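PDB 5EHK: lantibiotic dehydratase from Microbispora corallina, which probably uses glutamyl-tRNA to dehydrate serine and threonine residues of the precursor peptide during biosynthesis of the lantibiotic NAI-107. Local coordinates for residues R188-Q200 against L241-L253. Residues are numbered along the deposited sequence; the frame is centred on the assembly and turned at random.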
loop_
_atom_site.group_PDB
_atom_site.type_symbol
_atom_site.label_atom_id
_atom_site.label_comp_id
_atom_site.label_asym_id
_atom_site.label_seq_id
_atom_site.Cartn_x
_atom_site.Cartn_y
_atom_site.Cartn_z
ATOM N N ARG A 188 8.028 12.149 -52.677
ATOM C CA ARG A 188 7.607 10.816 -53.115
ATOM C C ARG A 188 8.595 10.167 -54.057
ATOM O O ARG A 188 8.629 8.937 -54.172
ATOM C CB ARG A 188 6.247 10.847 -53.794
ATOM C CG ARG A 188 5.137 11.444 -52.975
ATOM C CD ARG A 188 3.823 11.246 -53.683
ATOM N NE ARG A 188 2.729 11.847 -52.937
ATOM C CZ ARG A 188 1.455 11.787 -53.307
ATOM N NH1 ARG A 188 1.121 11.131 -54.411
ATOM N NH2 ARG A 188 0.513 12.364 -52.565
ATOM N N VAL A 189 9.389 10.987 -54.737
ATOM C CA VAL A 189 10.347 10.468 -55.706
ATOM C C VAL A 189 11.635 10.029 -55.016
ATOM O O VAL A 189 12.271 9.044 -55.427
ATOM C CB VAL A 189 10.566 11.445 -56.932
ATOM C CG1 VAL A 189 10.238 12.892 -56.572
ATOM C CG2 VAL A 189 11.965 11.304 -57.537
ATOM N N LEU A 190 12.010 10.748 -53.959
ATOM C CA LEU A 190 13.134 10.315 -53.131
ATOM C C LEU A 190 12.703 9.080 -52.346
ATOM O O LEU A 190 13.437 8.094 -52.274
ATOM C CB LEU A 190 13.606 11.433 -52.193
ATOM C CG LEU A 190 14.682 11.131 -51.135
ATOM C CD1 LEU A 190 15.960 10.592 -51.755
ATOM C CD2 LEU A 190 14.979 12.371 -50.285
ATOM N N LEU A 191 11.492 9.147 -51.787
ATOM C CA LEU A 191 10.921 8.063 -50.987
ATOM C C LEU A 191 11.044 6.678 -51.632
ATOM O O LEU A 191 11.325 5.704 -50.940
ATOM C CB LEU A 191 9.461 8.368 -50.622
ATOM C CG LEU A 191 8.764 7.446 -49.615
ATOM C CD1 LEU A 191 9.696 7.107 -48.466
ATOM C CD2 LEU A 191 7.475 8.100 -49.084
ATOM N N ALA A 192 10.881 6.595 -52.950
ATOM C CA ALA A 192 10.978 5.302 -53.617
ATOM C C ALA A 192 12.421 4.842 -53.725
ATOM O O ALA A 192 12.687 3.664 -54.020
ATOM C CB ALA A 192 10.349 5.360 -54.981
ATOM N N GLY A 193 13.348 5.759 -53.440
ATOM C CA GLY A 193 14.772 5.467 -53.520
ATOM C C GLY A 193 15.288 4.739 -52.295
ATOM O O GLY A 193 16.195 3.907 -52.383
ATOM N N VAL A 194 14.703 5.065 -51.149
ATOM C CA VAL A 194 15.063 4.442 -49.879
ATOM C C VAL A 194 14.179 3.232 -49.547
ATOM O O VAL A 194 13.158 2.979 -50.206
ATOM C CB VAL A 194 14.935 5.449 -48.733
ATOM C CG1 VAL A 194 15.652 6.749 -49.088
ATOM C CG2 VAL A 194 13.465 5.719 -48.450
ATOM N N THR A 195 14.563 2.504 -48.502
ATOM C CA THR A 195 13.768 1.391 -47.999
ATOM C C THR A 195 12.793 1.829 -46.890
ATOM O O THR A 195 13.053 2.797 -46.171
ATOM C CB THR A 195 14.682 0.274 -47.465
ATOM O OG1 THR A 195 15.572 0.797 -46.470
ATOM C CG2 THR A 195 15.493 -0.342 -48.596
ATOM N N VAL A 196 11.665 1.129 -46.759
ATOM C CA VAL A 196 10.723 1.391 -45.656
ATOM C C VAL A 196 10.397 0.085 -44.923
ATOM O O VAL A 196 10.543 -1.013 -45.493
ATOM C CB VAL A 196 9.402 2.040 -46.127
ATOM C CG1 VAL A 196 9.671 3.398 -46.738
ATOM C CG2 VAL A 196 8.696 1.149 -47.119
ATOM N N GLN A 197 9.976 0.200 -43.663
ATOM C CA GLN A 197 9.533 -0.969 -42.904
ATOM C C GLN A 197 8.449 -0.614 -41.916
ATOM O O GLN A 197 8.317 0.551 -41.520
ATOM C CB GLN A 197 10.678 -1.636 -42.161
ATOM C CG GLN A 197 11.066 -0.973 -40.858
ATOM C CD GLN A 197 12.358 -1.546 -40.302
ATOM O OE1 GLN A 197 13.438 -1.007 -40.524
ATOM N NE2 GLN A 197 12.253 -2.644 -39.580
ATOM N N ALA A 198 7.659 -1.615 -41.523
ATOM C CA ALA A 198 6.599 -1.375 -40.546
ATOM C C ALA A 198 7.199 -1.071 -39.185
ATOM O O ALA A 198 8.140 -1.727 -38.747
ATOM C CB ALA A 198 5.667 -2.549 -40.456
ATOM N N HIS A 199 6.676 -0.039 -38.540
ATOM C CA HIS A 199 7.045 0.301 -37.175
ATOM C C HIS A 199 6.866 -0.964 -36.339
ATOM O O HIS A 199 5.874 -1.674 -36.489
ATOM C CB HIS A 199 6.118 1.402 -36.662
ATOM C CG HIS A 199 6.572 2.035 -35.383
ATOM N ND1 HIS A 199 6.640 1.349 -34.188
ATOM C CD2 HIS A 199 6.933 3.307 -35.104
ATOM C CE1 HIS A 199 7.055 2.165 -33.237
ATOM N NE2 HIS A 199 7.234 3.360 -33.765
ATOM N N GLN A 200 7.825 -1.276 -35.483
ATOM C CA GLN A 200 7.822 -2.588 -34.855
ATOM C C GLN A 200 6.769 -2.724 -33.736
ATOM O O GLN A 200 6.450 -3.824 -33.295
ATOM C CB GLN A 200 9.234 -2.968 -34.392
ATOM C CG GLN A 200 10.256 -3.081 -35.522
ATOM C CD GLN A 200 11.074 -1.788 -35.752
ATOM O OE1 GLN A 200 10.770 -0.723 -35.206
ATOM N NE2 GLN A 200 12.127 -1.896 -36.555
ATOM N N LEU A 241 1.708 -2.953 -44.822
ATOM C CA LEU A 241 2.362 -3.283 -43.562
ATOM C C LEU A 241 2.974 -4.690 -43.556
ATOM O O LEU A 241 4.059 -4.885 -43.034
ATOM C CB LEU A 241 1.401 -3.103 -42.392
ATOM C CG LEU A 241 1.009 -1.650 -42.122
ATOM C CD1 LEU A 241 0.060 -1.539 -40.915
ATOM C CD2 LEU A 241 2.229 -0.766 -41.956
ATOM N N GLY A 242 2.300 -5.662 -44.153
ATOM C CA GLY A 242 2.822 -7.017 -44.169
ATOM C C GLY A 242 4.030 -7.179 -45.069
ATOM O O GLY A 242 4.969 -7.895 -44.747
ATOM N N ALA A 243 4.010 -6.519 -46.217
ATOM C CA ALA A 243 5.133 -6.610 -47.145
ATOM C C ALA A 243 6.347 -5.842 -46.622
ATOM O O ALA A 243 7.496 -6.155 -46.950
ATOM C CB ALA A 243 4.726 -6.089 -48.495
ATOM N N ALA A 244 6.076 -4.837 -45.798
ATOM C CA ALA A 244 7.132 -4.023 -45.205
ATOM C C ALA A 244 7.481 -4.477 -43.776
ATOM O O ALA A 244 7.899 -3.660 -42.933
ATOM C CB ALA A 244 6.714 -2.553 -45.212
ATOM N N ARG A 245 7.313 -5.777 -43.510
ATOM C CA ARG A 245 7.656 -6.337 -42.204
ATOM C C ARG A 245 9.162 -6.248 -41.995
ATOM O O ARG A 245 9.633 -5.745 -40.980
ATOM C CB ARG A 245 7.163 -7.780 -42.044
ATOM C CG ARG A 245 7.595 -8.380 -40.720
ATOM C CD ARG A 245 7.315 -9.869 -40.570
ATOM N NE ARG A 245 8.102 -10.403 -39.455
ATOM C CZ ARG A 245 9.343 -10.885 -39.566
ATOM N NH1 ARG A 245 9.938 -10.928 -40.754
ATOM N NH2 ARG A 245 9.988 -11.336 -38.491
ATOM N N ARG A 246 9.918 -6.734 -42.966
ATOM C CA ARG A 246 11.340 -6.445 -42.993
ATOM C C ARG A 246 11.587 -5.253 -43.928
ATOM O O ARG A 246 10.738 -4.940 -44.759
ATOM C CB ARG A 246 12.142 -7.680 -43.393
ATOM C CG ARG A 246 12.061 -8.797 -42.358
ATOM C CD ARG A 246 12.836 -10.017 -42.831
ATOM N NE ARG A 246 14.278 -9.751 -42.863
ATOM C CZ ARG A 246 15.197 -10.612 -43.295
ATOM N NH1 ARG A 246 14.838 -11.810 -43.742
ATOM N NH2 ARG A 246 16.480 -10.270 -43.282
ATOM N N PRO A 247 12.724 -4.548 -43.765
ATOM C CA PRO A 247 12.947 -3.384 -44.633
ATOM C C PRO A 247 12.969 -3.790 -46.111
ATOM O O PRO A 247 13.710 -4.715 -46.481
ATOM C CB PRO A 247 14.331 -2.892 -44.203
ATOM C CG PRO A 247 14.974 -4.062 -43.543
ATOM C CD PRO A 247 13.866 -4.779 -42.861
ATOM N N VAL A 248 12.138 -3.114 -46.914
ATOM C CA VAL A 248 11.966 -3.396 -48.339
ATOM C C VAL A 248 12.039 -2.087 -49.107
ATOM O O VAL A 248 11.615 -1.044 -48.594
ATOM C CB VAL A 248 10.588 -4.072 -48.618
ATOM C CG1 VAL A 248 9.433 -3.065 -48.547
ATOM C CG2 VAL A 248 10.584 -4.759 -49.955
ATOM N N LEU A 249 12.576 -2.129 -50.327
ATOM C CA LEU A 249 12.681 -0.923 -51.156
ATOM C C LEU A 249 11.300 -0.325 -51.466
ATOM O O LEU A 249 10.422 -1.029 -51.963
ATOM C CB LEU A 249 13.459 -1.220 -52.436
ATOM C CG LEU A 249 13.657 -0.051 -53.409
ATOM C CD1 LEU A 249 14.348 1.125 -52.739
ATOM C CD2 LEU A 249 14.469 -0.518 -54.611
ATOM N N ALA A 250 11.104 0.961 -51.164
ATOM C CA ALA A 250 9.761 1.558 -51.201
ATOM C C ALA A 250 9.138 1.540 -52.585
ATOM O O ALA A 250 7.937 1.341 -52.729
ATOM C CB ALA A 250 9.780 2.962 -50.658
ATOM N N GLY A 251 9.966 1.737 -53.605
ATOM C CA GLY A 251 9.491 1.738 -54.978
ATOM C C GLY A 251 8.932 0.390 -55.393
ATOM O O GLY A 251 7.776 0.315 -55.788
ATOM N N ARG A 252 9.728 -0.671 -55.254
ATOM C CA ARG A 252 9.276 -2.027 -55.564
ATOM C C ARG A 252 8.018 -2.372 -54.756
ATOM O O ARG A 252 7.125 -3.071 -55.242
ATOM C CB ARG A 252 10.385 -3.053 -55.274
ATOM C CG ARG A 252 11.667 -2.836 -56.074
ATOM C CD ARG A 252 12.813 -3.780 -55.695
ATOM N NE ARG A 252 13.939 -3.624 -56.625
ATOM C CZ ARG A 252 14.985 -4.451 -56.711
ATOM N NH1 ARG A 252 15.069 -5.514 -55.917
ATOM N NH2 ARG A 252 15.952 -4.219 -57.598
ATOM N N LEU A 253 7.943 -1.856 -53.533
ATOM C CA LEU A 253 6.782 -2.073 -52.678
ATOM C C LEU A 253 5.539 -1.414 -53.263
ATOM O O LEU A 253 4.481 -2.039 -53.363
ATOM C CB LEU A 253 7.039 -1.543 -51.263
ATOM C CG LEU A 253 5.836 -1.638 -50.317
ATOM C CD1 LEU A 253 5.642 -3.042 -49.856
ATOM C CD2 LEU A 253 5.995 -0.721 -49.107
#
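Val196 and Val248 form the hydrogen-bonded pair at the centre of a short antiparallel strand pairing: Val196 N donates to Val248 O at 2.8 Å, and Val248 N returns a bond to Val196 O at 3.0 Å. Backbone bonding continues past the strand into the start of helix 250-260, where Ala250 N reaches Val194 O at 3.0 Å, nearly straight (167° at the hydrogen) and in the carbonyl plane. Leu249 takes the N-cap position of that helix, so this bond engages its first turn. One step further, Gly251 N gives Ala192 O only a weak bond. At the far end, Ala198 N bonds to Ala244 O, the carbonyl of the residue where the chain leaves helix 235-243.

The apolar contacts centre on Val196. Its CG1 lies anti to the carbonyl carbon, beside the backbone N (chi1 -63°), with CG2 between the backbone N and the carbonyl carbon; this points CG1 at Ala250 CB (3.9 Å) and CG2 at Leu253 CD2 (3.8 Å), the Val196 and Leu253 side chains crossing at about a right angle. Leu253 also touches Leu272 of helix 267-278. Near Ala244, Ala198 CB meets Leu241 CD2 at 4.2 Å.

Other side-chain carbons pack on backbone: Leu249 CD1 against the carbonyl oxygens of Ala192, Gly193 and Val194, Thr195 CG2 beside Leu249 CA (3.8 Å), and Gln197 CB against Pro247 CA (3.8 Å).

Gln197 OE1 accepts from Asp599 N, and Arg245 makes a salt bridge with Asp609. The polar ends of these two side chains link the unit to residues 599-609, much later in the chain.

Strand 195-198 is central in a three-stranded antiparallel sheet, between 248-249 and 281-283, with helices 235-243, 250-260 and 267-278 completing the unit. This arrangement is consistent with the winged helix-turn-helix RiPP recognition element that binds the leader peptide in related LanB dehydratases.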